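Negative regulator of ofd1 (Schizosaccharomyces pombe, PDB 3QTM) is required for correct translation termination, directly inhibits ofd1 and stabilises the N-terminal transcription factor domain of sre1, which activates hypoxic gene expression. Local coordinates at residues S63-L77 with R107-L121. Numbering follows the deposited sequence.
Sequences STLPKDFHAAYSSAL and RAQLGLDAPGNESRL
P66, at the N-cap of helix 67-82, sets its CA 3.1 Å from P115 O, and the backbone N-H of the next residue, K67, donates to that same oxygen (N to O 2.9 Å, N-H...O 156°). This docks the helix start on the loop between helices 97-110 and 119-142, within the all-helical, tetratricopeptide-repeat-like fold. The K67 side chain runs along that loop and bends at its last torsion, bringing NZ to A114 O at 2.7 Å and G116 O at 3.2 Å; two carbonyls thus grip the ammonium. Two waters lie between D68 OD1 and N117, one accepting from L121 N, the other from R120 N, at the start of helix 119-142. R120 turns its NH2 to D178 in a salt bridge. F69 CD2 lies over the centre of one face of the H70 ring, G111 N over the other, offset toward the rim; at the edge, R107 NH1 donates to H70 ND1 at 3.0 Å, within 4° of the imidazole plane. The next residue, A71, packs its CB against L121 CD1. Y73 lies nearly parallel to the R107 guanidinium (planes 8° apart), CD1 over one face, while L110 CD1 covers the opposite face.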
ATOM      1  N   SER A  63      -6.300 -23.237  21.900  1.00 28.26           N
ATOM      2  CA  SER A  63      -5.549 -22.137  22.471  1.00 27.25           C
ATOM      3  C   SER A  63      -4.061 -22.227  22.126  1.00 28.19           C
ATOM      4  O   SER A  63      -3.321 -21.266  22.337  1.00 27.85           O
ATOM      5  CB  SER A  63      -5.744 -22.073  23.995  1.00 32.77           C
ATOM      6  OG  SER A  63      -5.003 -23.082  24.651  1.00 36.88           O
ATOM      7  N   THR A  64      -3.606 -23.365  21.603  1.00 23.37           N
ATOM      8  CA  THR A  64      -2.194 -23.447  21.230  1.00 24.23           C
ATOM      9  C   THR A  64      -1.950 -23.311  19.733  1.00 22.66           C
ATOM     10  O   THR A  64      -0.817 -23.388  19.282  1.00 23.01           O
ATOM     11  CB  THR A  64      -1.486 -24.705  21.781  1.00 25.13           C
ATOM     12  OG1 THR A  64      -2.138 -25.878  21.299  1.00 23.69           O
ATOM     13  CG2 THR A  64      -1.515 -24.699  23.300  1.00 29.01           C
ATOM     14  N   LEU A  65      -3.005 -23.089  18.962  1.00 23.71           N
ATOM     15  CA  LEU A  65      -2.806 -22.716  17.567  1.00 22.75           C
ATOM     16  C   LEU A  65      -2.016 -21.411  17.537  1.00 20.95           C
ATOM     17  O   LEU A  65      -2.277 -20.509  18.318  1.00 23.50           O
ATOM     18  CB  LEU A  65      -4.139 -22.585  16.830  1.00 22.55           C
ATOM     19  CG  LEU A  65      -4.882 -23.901  16.578  1.00 25.86           C
ATOM     20  CD1 LEU A  65      -6.326 -23.644  16.124  1.00 27.46           C
ATOM     21  CD2 LEU A  65      -4.124 -24.790  15.574  1.00 25.41           C
ATOM     22  N   PRO A  66      -1.022 -21.316  16.651  1.00 20.36           N
ATOM     23  CA  PRO A  66      -0.180 -20.125  16.628  1.00 21.26           C
ATOM     24  C   PRO A  66      -0.857 -18.940  15.975  1.00 20.95           C
ATOM     25  O   PRO A  66      -1.847 -19.062  15.230  1.00 17.96           O
ATOM     26  CB  PRO A  66       1.011 -20.532  15.752  1.00 21.06           C
ATOM     27  CG  PRO A  66       0.613 -21.748  15.044  1.00 23.30           C
ATOM     28  CD  PRO A  66      -0.708 -22.246  15.561  1.00 24.47           C
ATOM     29  N   LYS A  67      -0.269 -17.784  16.227  1.00 19.68           N
ATOM     30  CA  LYS A  67      -0.692 -16.558  15.578  1.00 19.38           C
ATOM     31  C   LYS A  67      -0.778 -16.725  14.053  1.00 19.07           C
ATOM     32  O   LYS A  67      -1.671 -16.157  13.427  1.00 16.85           O
ATOM     33  CB  LYS A  67       0.259 -15.424  15.926  1.00 19.77           C
ATOM     34  CG  LYS A  67       0.269 -15.032  17.411  1.00 22.37           C
ATOM     35  CD  LYS A  67       0.952 -13.677  17.595  1.00 20.55           C
ATOM     36  CE  LYS A  67       0.961 -13.238  19.055  1.00 26.73           C
ATOM     37  NZ  LYS A  67       1.801 -14.148  19.867  1.00 30.37           N
ATOM     38  N   ASP A  68       0.150 -17.487  13.469  1.00 16.67           N
ATOM     39  CA  ASP A  68       0.170 -17.710  12.018  1.00 20.58           C
ATOM     40  C   ASP A  68      -1.076 -18.419  11.512  1.00 18.78           C
ATOM     41  O   ASP A  68      -1.477 -18.219  10.376  1.00 23.06           O
ATOM     42  CB  ASP A  68       1.404 -18.519  11.594  1.00 23.57           C
ATOM     43  CG  ASP A  68       2.673 -17.687  11.579  1.00 26.31           C
ATOM     44  OD1 ASP A  68       2.576 -16.447  11.745  1.00 24.51           O
ATOM     45  OD2 ASP A  68       3.765 -18.276  11.394  1.00 29.27           O
ATOM     46  N   PHE A  69      -1.676 -19.269  12.340  1.00 20.13           N
ATOM     47  CA  PHE A  69      -2.951 -19.873  11.967  1.00 19.98           C
ATOM     48  C   PHE A  69      -4.040 -18.802  11.822  1.00 19.91           C
ATOM     49  O   PHE A  69      -4.748 -18.752  10.811  1.00 17.44           O
ATOM     50  CB  PHE A  69      -3.400 -20.943  12.969  1.00 17.98           C
ATOM     51  CG  PHE A  69      -4.869 -21.328  12.815  1.00 20.34           C
ATOM     52  CD1 PHE A  69      -5.261 -22.265  11.880  1.00 18.56           C
ATOM     53  CD2 PHE A  69      -5.844 -20.734  13.594  1.00 18.47           C
ATOM     54  CE1 PHE A  69      -6.597 -22.604  11.721  1.00 18.37           C
ATOM     55  CE2 PHE A  69      -7.192 -21.072  13.445  1.00 20.72           C
ATOM     56  CZ  PHE A  69      -7.567 -21.999  12.504  1.00 19.82           C
ATOM     57  N   HIS A  70      -4.176 -17.943  12.826  1.00 17.35           N
ATOM     58  CA  HIS A  70      -5.237 -16.931  12.775  1.00 20.14           C
ATOM     59  C   HIS A  70      -4.958 -15.895  11.679  1.00 18.63           C
ATOM     60  O   HIS A  70      -5.892 -15.341  11.099  1.00 18.74           O
ATOM     61  CB  HIS A  70      -5.416 -16.237  14.128  1.00 18.22           C
ATOM     62  CG  HIS A  70      -5.676 -17.180  15.257  1.00 22.28           C
ATOM     63  ND1 HIS A  70      -6.930 -17.683  15.532  1.00 22.79           N
ATOM     64  CD2 HIS A  70      -4.842 -17.716  16.181  1.00 20.57           C
ATOM     65  CE1 HIS A  70      -6.855 -18.498  16.568  1.00 22.55           C
ATOM     66  NE2 HIS A  70      -5.602 -18.528  16.986  1.00 23.73           N
ATOM     67  N   ALA A  71      -3.673 -15.643  11.404  1.00 14.16           N
ATOM     68  CA  ALA A  71      -3.278 -14.732  10.337  1.00 16.30           C
ATOM     69  C   ALA A  71      -3.729 -15.248   8.975  1.00 19.83           C
ATOM     70  O   ALA A  71      -4.240 -14.481   8.173  1.00 19.43           O
ATOM     71  CB  ALA A  71      -1.774 -14.508  10.351  1.00 17.30           C
ATOM     72  N   ALA A  72      -3.526 -16.544   8.708  1.00 18.64           N
ATOM     73  CA  ALA A  72      -3.930 -17.118   7.427  1.00 16.03           C
ATOM     74  C   ALA A  72      -5.448 -17.109   7.286  1.00 18.39           C
ATOM     75  O   ALA A  72      -5.986 -16.823   6.224  1.00 17.20           O
ATOM     76  CB  ALA A  72      -3.409 -18.535   7.280  1.00 16.40           C
ATOM     77  N   TYR A  73      -6.133 -17.459   8.368  1.00 15.59           N
ATOM     78  CA  TYR A  73      -7.578 -17.517   8.370  1.00 14.17           C
ATOM     79  C   TYR A  73      -8.144 -16.091   8.155  1.00 19.96           C
ATOM     80  O   TYR A  73      -9.055 -15.874   7.351  1.00 17.86           O
ATOM     81  CB  TYR A  73      -8.031 -18.099   9.706  1.00 15.22           C
ATOM     82  CG  TYR A  73      -9.452 -18.571   9.762  1.00 19.04           C
ATOM     83  CD1 TYR A  73      -9.888 -19.371  10.808  1.00 16.82           C
ATOM     84  CD2 TYR A  73     -10.366 -18.230   8.760  1.00 18.90           C
ATOM     85  CE1 TYR A  73     -11.207 -19.806  10.876  1.00 21.81           C
ATOM     86  CE2 TYR A  73     -11.691 -18.663   8.815  1.00 18.00           C
ATOM     87  CZ  TYR A  73     -12.106 -19.450   9.886  1.00 22.79           C
ATOM     88  OH  TYR A  73     -13.416 -19.889   9.965  1.00 22.65           O
ATOM     89  N   SER A  74      -7.590 -15.118   8.870  1.00 14.09           N
ATOM     90  CA  SER A  74      -7.995 -13.727   8.695  1.00 17.74           C
ATOM     91  C   SER A  74      -7.786 -13.277   7.252  1.00 19.04           C
ATOM     92  O   SER A  74      -8.653 -12.636   6.682  1.00 15.41           O
ATOM     93  CB  SER A  74      -7.209 -12.815   9.632  1.00 15.47           C
ATOM     94  OG  SER A  74      -7.522 -11.462   9.381  1.00 17.44           O
ATOM     95  N   SER A  75      -6.637 -13.629   6.668  1.00 17.55           N
ATOM     96  CA  SER A  75      -6.333 -13.257   5.282  1.00 19.43           C
ATOM     97  C   SER A  75      -7.319 -13.831   4.271  1.00 20.12           C
ATOM     98  O   SER A  75      -7.683 -13.162   3.308  1.00 20.11           O
ATOM     99  CB  SER A  75      -4.919 -13.683   4.895  1.00 19.37           C
ATOM    100  OG  SER A  75      -3.972 -12.931   5.626  1.00 21.04           O
ATOM    101  N   ALA A  76      -7.738 -15.075   4.481  1.00 17.61           N
ATOM    102  CA  ALA A  76      -8.727 -15.677   3.601  1.00 20.15           C
ATOM    103  C   ALA A  76     -10.057 -14.915   3.692  1.00 18.44           C
ATOM    104  O   ALA A  76     -10.675 -14.609   2.674  1.00 16.71           O
ATOM    105  CB  ALA A  76      -8.915 -17.156   3.938  1.00 18.00           C
ATOM    106  N   LEU A  77     -10.490 -14.609   4.913  1.00 16.94           N
ATOM    107  CA  LEU A  77     -11.709 -13.828   5.120  1.00 19.34           C
ATOM    108  C   LEU A  77     -11.637 -12.469   4.406  1.00 18.44           C
ATOM    109  O   LEU A  77     -12.592 -12.036   3.754  1.00 17.23           O
ATOM    110  CB  LEU A  77     -12.012 -13.658   6.625  1.00 16.77           C
ATOM    111  CG  LEU A  77     -12.411 -14.949   7.356  1.00 17.71           C
ATOM    112  CD1 LEU A  77     -12.249 -14.823   8.874  1.00 18.74           C
ATOM    113  CD2 LEU A  77     -13.853 -15.374   7.003  1.00 14.49           C
ATOM    114  N   ARG A 107     -11.191 -12.417  13.544  1.00 16.91           N
ATOM    115  CA  ARG A 107     -10.354 -13.616  13.455  1.00 18.04           C
ATOM    116  C   ARG A 107      -8.907 -13.275  13.811  1.00 18.86           C
ATOM    117  O   ARG A 107      -8.266 -13.982  14.575  1.00 21.26           O
ATOM    118  CB  ARG A 107     -10.438 -14.246  12.064  1.00 14.00           C
ATOM    119  CG  ARG A 107      -9.407 -15.365  11.807  1.00 17.75           C
ATOM    120  CD  ARG A 107      -9.319 -16.372  12.955  1.00 16.63           C
ATOM    121  NE  ARG A 107     -10.616 -16.974  13.251  1.00 14.07           N
ATOM    122  CZ  ARG A 107     -10.848 -17.845  14.233  1.00 20.21           C
ATOM    123  NH1 ARG A 107      -9.865 -18.257  15.023  1.00 18.54           N
ATOM    124  NH2 ARG A 107     -12.067 -18.321  14.414  1.00 21.88           N
ATOM    125  N   ALA A 108      -8.401 -12.179  13.262  1.00 18.93           N
ATOM    126  CA  ALA A 108      -7.030 -11.777  13.531  1.00 18.79           C
ATOM    127  C   ALA A 108      -6.848 -11.345  15.001  1.00 20.83           C
ATOM    128  O   ALA A 108      -5.827 -11.648  15.624  1.00 18.56           O
ATOM    129  CB  ALA A 108      -6.582 -10.673  12.554  1.00 15.79           C
ATOM    130  N   GLN A 109      -7.838 -10.653  15.561  1.00 18.82           N
ATOM    131  CA  GLN A 109      -7.746 -10.256  16.962  1.00 21.34           C
ATOM    132  C   GLN A 109      -7.717 -11.476  17.895  1.00 22.97           C
ATOM    133  O   GLN A 109      -7.050 -11.461  18.931  1.00 25.23           O
ATOM    134  CB  GLN A 109      -8.864  -9.271  17.338  1.00 21.10           C
ATOM    135  CG  GLN A 109      -8.668  -7.891  16.726  1.00 19.67           C
ATOM    136  CD  GLN A 109      -9.878  -6.974  16.909  1.00 26.72           C
ATOM    137  OE1 GLN A 109     -10.972  -7.418  17.267  1.00 27.56           O
ATOM    138  NE2 GLN A 109      -9.685  -5.689  16.644  1.00 26.69           N
ATOM    139  N   LEU A 110      -8.423 -12.537  17.518  1.00 19.23           N
ATOM    140  CA  LEU A 110      -8.360 -13.783  18.271  1.00 23.17           C
ATOM    141  C   LEU A 110      -6.935 -14.325  18.357  1.00 25.30           C
ATOM    142  O   LEU A 110      -6.589 -15.015  19.318  1.00 29.88           O
ATOM    143  CB  LEU A 110      -9.279 -14.833  17.658  1.00 24.13           C
ATOM    144  CG  LEU A 110     -10.765 -14.640  17.943  1.00 26.34           C
ATOM    145  CD1 LEU A 110     -11.603 -15.593  17.086  1.00 22.19           C
ATOM    146  CD2 LEU A 110     -11.023 -14.849  19.431  1.00 28.61           C
ATOM    147  N   GLY A 111      -6.111 -13.999  17.359  1.00 23.67           N
ATOM    148  CA  GLY A 111      -4.733 -14.444  17.338  1.00 21.26           C
ATOM    149  C   GLY A 111      -3.805 -13.720  18.296  1.00 23.03           C
ATOM    150  O   GLY A 111      -2.696 -14.189  18.540  1.00 25.34           O
ATOM    151  N   LEU A 112      -4.235 -12.580  18.829  1.00 24.90           N
ATOM    152  CA  LEU A 112      -3.350 -11.747  19.651  1.00 28.39           C
ATOM    153  C   LEU A 112      -2.881 -12.454  20.922  1.00 31.59           C
ATOM    154  O   LEU A 112      -1.807 -12.161  21.429  1.00 31.25           O
ATOM    155  CB  LEU A 112      -4.022 -10.419  20.018  1.00 26.09           C
ATOM    156  CG  LEU A 112      -4.138  -9.390  18.890  1.00 27.65           C
ATOM    157  CD1 LEU A 112      -5.097  -8.275  19.281  1.00 24.14           C
ATOM    158  CD2 LEU A 112      -2.771  -8.828  18.493  1.00 25.25           C
ATOM    159  N   ASP A 113      -3.695 -13.379  21.424  1.00 30.80           N
ATOM    160  CA  ASP A 113      -3.349 -14.173  22.605  1.00 38.64           C
ATOM    161  C   ASP A 113      -2.675 -15.503  22.269  1.00 36.97           C
ATOM    162  O   ASP A 113      -2.190 -16.193  23.160  1.00 36.08           O
ATOM    163  CB  ASP A 113      -4.597 -14.454  23.442  1.00 44.11           C
ATOM    164  CG  ASP A 113      -5.170 -13.197  24.081  1.00 52.98           C
ATOM    165  OD1 ASP A 113      -6.415 -13.052  24.100  1.00 60.93           O
ATOM    166  OD2 ASP A 113      -4.375 -12.357  24.559  1.00 54.86           O
ATOM    167  N   ALA A 114      -2.654 -15.866  20.990  1.00 30.97           N
ATOM    168  CA  ALA A 114      -2.074 -17.141  20.584  1.00 24.44           C
ATOM    169  C   ALA A 114      -0.554 -17.079  20.693  1.00 26.67           C
ATOM    170  O   ALA A 114       0.026 -15.983  20.648  1.00 27.30           O
ATOM    171  CB  ALA A 114      -2.493 -17.470  19.170  1.00 21.89           C
ATOM    172  N   PRO A 115       0.107 -18.252  20.814  1.00 25.92           N
ATOM    173  CA  PRO A 115       1.578 -18.299  20.844  1.00 26.67           C
ATOM    174  C   PRO A 115       2.169 -18.054  19.457  1.00 27.73           C
ATOM    175  O   PRO A 115       1.458 -18.259  18.469  1.00 24.10           O
ATOM    176  CB  PRO A 115       1.891 -19.757  21.244  1.00 28.48           C
ATOM    177  CG  PRO A 115       0.563 -20.493  21.269  1.00 28.98           C
ATOM    178  CD  PRO A 115      -0.495 -19.596  20.706  1.00 27.57           C
ATOM    179  N   GLY A 116       3.438 -17.642  19.396  1.00 26.91           N
ATOM    180  CA  GLY A 116       4.226 -17.653  18.171  1.00 27.71           C
ATOM    181  C   GLY A 116       4.595 -16.309  17.572  1.00 26.32           C
ATOM    182  O   GLY A 116       4.170 -15.266  18.055  1.00 29.40           O
ATOM    183  N   ASN A 117       5.391 -16.341  16.507  1.00 25.51           N
ATOM    184  CA  ASN A 117       5.775 -15.133  15.783  1.00 28.97           C
ATOM    185  C   ASN A 117       4.556 -14.325  15.300  1.00 26.14           C
ATOM    186  O   ASN A 117       3.584 -14.897  14.786  1.00 23.54           O
ATOM    187  CB  ASN A 117       6.683 -15.488  14.595  1.00 27.08           C
ATOM    188  CG  ASN A 117       7.247 -14.259  13.905  1.00 29.23           C
ATOM    189  OD1 ASN A 117       6.581 -13.610  13.096  1.00 30.01           O
ATOM    190  ND2 ASN A 117       8.481 -13.929  14.233  1.00 32.21           N
ATOM    191  N   GLU A 118       4.631 -13.004  15.442  1.00 25.79           N
ATOM    192  CA  GLU A 118       3.468 -12.126  15.267  1.00 26.61           C
ATOM    193  C   GLU A 118       3.430 -11.315  13.954  1.00 23.73           C
ATOM    194  O   GLU A 118       2.466 -10.593  13.693  1.00 24.74           O
ATOM    195  CB  GLU A 118       3.372 -11.174  16.465  1.00 27.09           C
ATOM    196  CG  GLU A 118       4.556 -10.242  16.593  1.00 35.52           C
ATOM    197  CD  GLU A 118       4.653  -9.574  17.968  1.00 45.36           C
ATOM    198  OE1 GLU A 118       4.013 -10.055  18.937  1.00 45.77           O
ATOM    199  OE2 GLU A 118       5.386  -8.563  18.077  1.00 48.59           O
ATOM    200  N   SER A 119       4.478 -11.419  13.144  1.00 23.29           N
ATOM    201  CA  SER A 119       4.584 -10.634  11.918  1.00 24.99           C
ATOM    202  C   SER A 119       3.394 -10.807  10.963  1.00 22.39           C
ATOM    203  O   SER A 119       2.795  -9.829  10.524  1.00 23.54           O
ATOM    204  CB  SER A 119       5.892 -10.970  11.195  1.00 26.80           C
ATOM    205  OG  SER A 119       7.002 -10.570  11.983  1.00 29.15           O
ATOM    206  N   ARG A 120       3.054 -12.052  10.654  1.00 19.60           N
ATOM    207  CA  ARG A 120       1.970 -12.312   9.718  1.00 22.55           C
ATOM    208  C   ARG A 120       0.642 -11.847  10.305  1.00 20.11           C
ATOM    209  O   ARG A 120      -0.210 -11.360   9.590  1.00 21.33           O
ATOM    210  CB  ARG A 120       1.919 -13.793   9.313  1.00 22.44           C
ATOM    211  CG  ARG A 120       3.024 -14.199   8.344  1.00 24.22           C
ATOM    212  CD  ARG A 120       3.160 -15.722   8.198  1.00 26.80           C
ATOM    213  NE  ARG A 120       4.368 -16.039   7.445  1.00 30.87           N
ATOM    214  CZ  ARG A 120       4.395 -16.340   6.148  1.00 38.14           C
ATOM    215  NH1 ARG A 120       3.270 -16.409   5.442  1.00 33.95           N
ATOM    216  NH2 ARG A 120       5.557 -16.582   5.555  1.00 40.35           N
ATOM    217  N   LEU A 121       0.488 -11.974  11.618  1.00 21.45           N
ATOM    218  CA  LEU A 121      -0.740 -11.544  12.267  1.00 21.23           C
ATOM    219  C   LEU A 121      -0.854 -10.027  12.218  1.00 20.03           C
ATOM    220  O   LEU A 121      -1.933  -9.490  11.942  1.00 19.47           O
ATOM    221  CB  LEU A 121      -0.811 -12.034  13.721  1.00 18.06           C
ATOM    222  CG  LEU A 121      -2.201 -11.834  14.344  1.00 20.28           C
ATOM    223  CD1 LEU A 121      -3.220 -12.810  13.695  1.00 16.77           C
ATOM    224  CD2 LEU A 121      -2.191 -11.961  15.871  1.00 18.05           C
TER
HETATM  225  O   HOH W   1       1.796 -14.323  12.988  1.00 18.47           O
HETATM  226  O   HOH W   2       4.670 -14.506  11.204  1.00 22.37           O
HETATM  227  O   HOH W   3       2.896 -17.591  14.730  1.00 24.05           O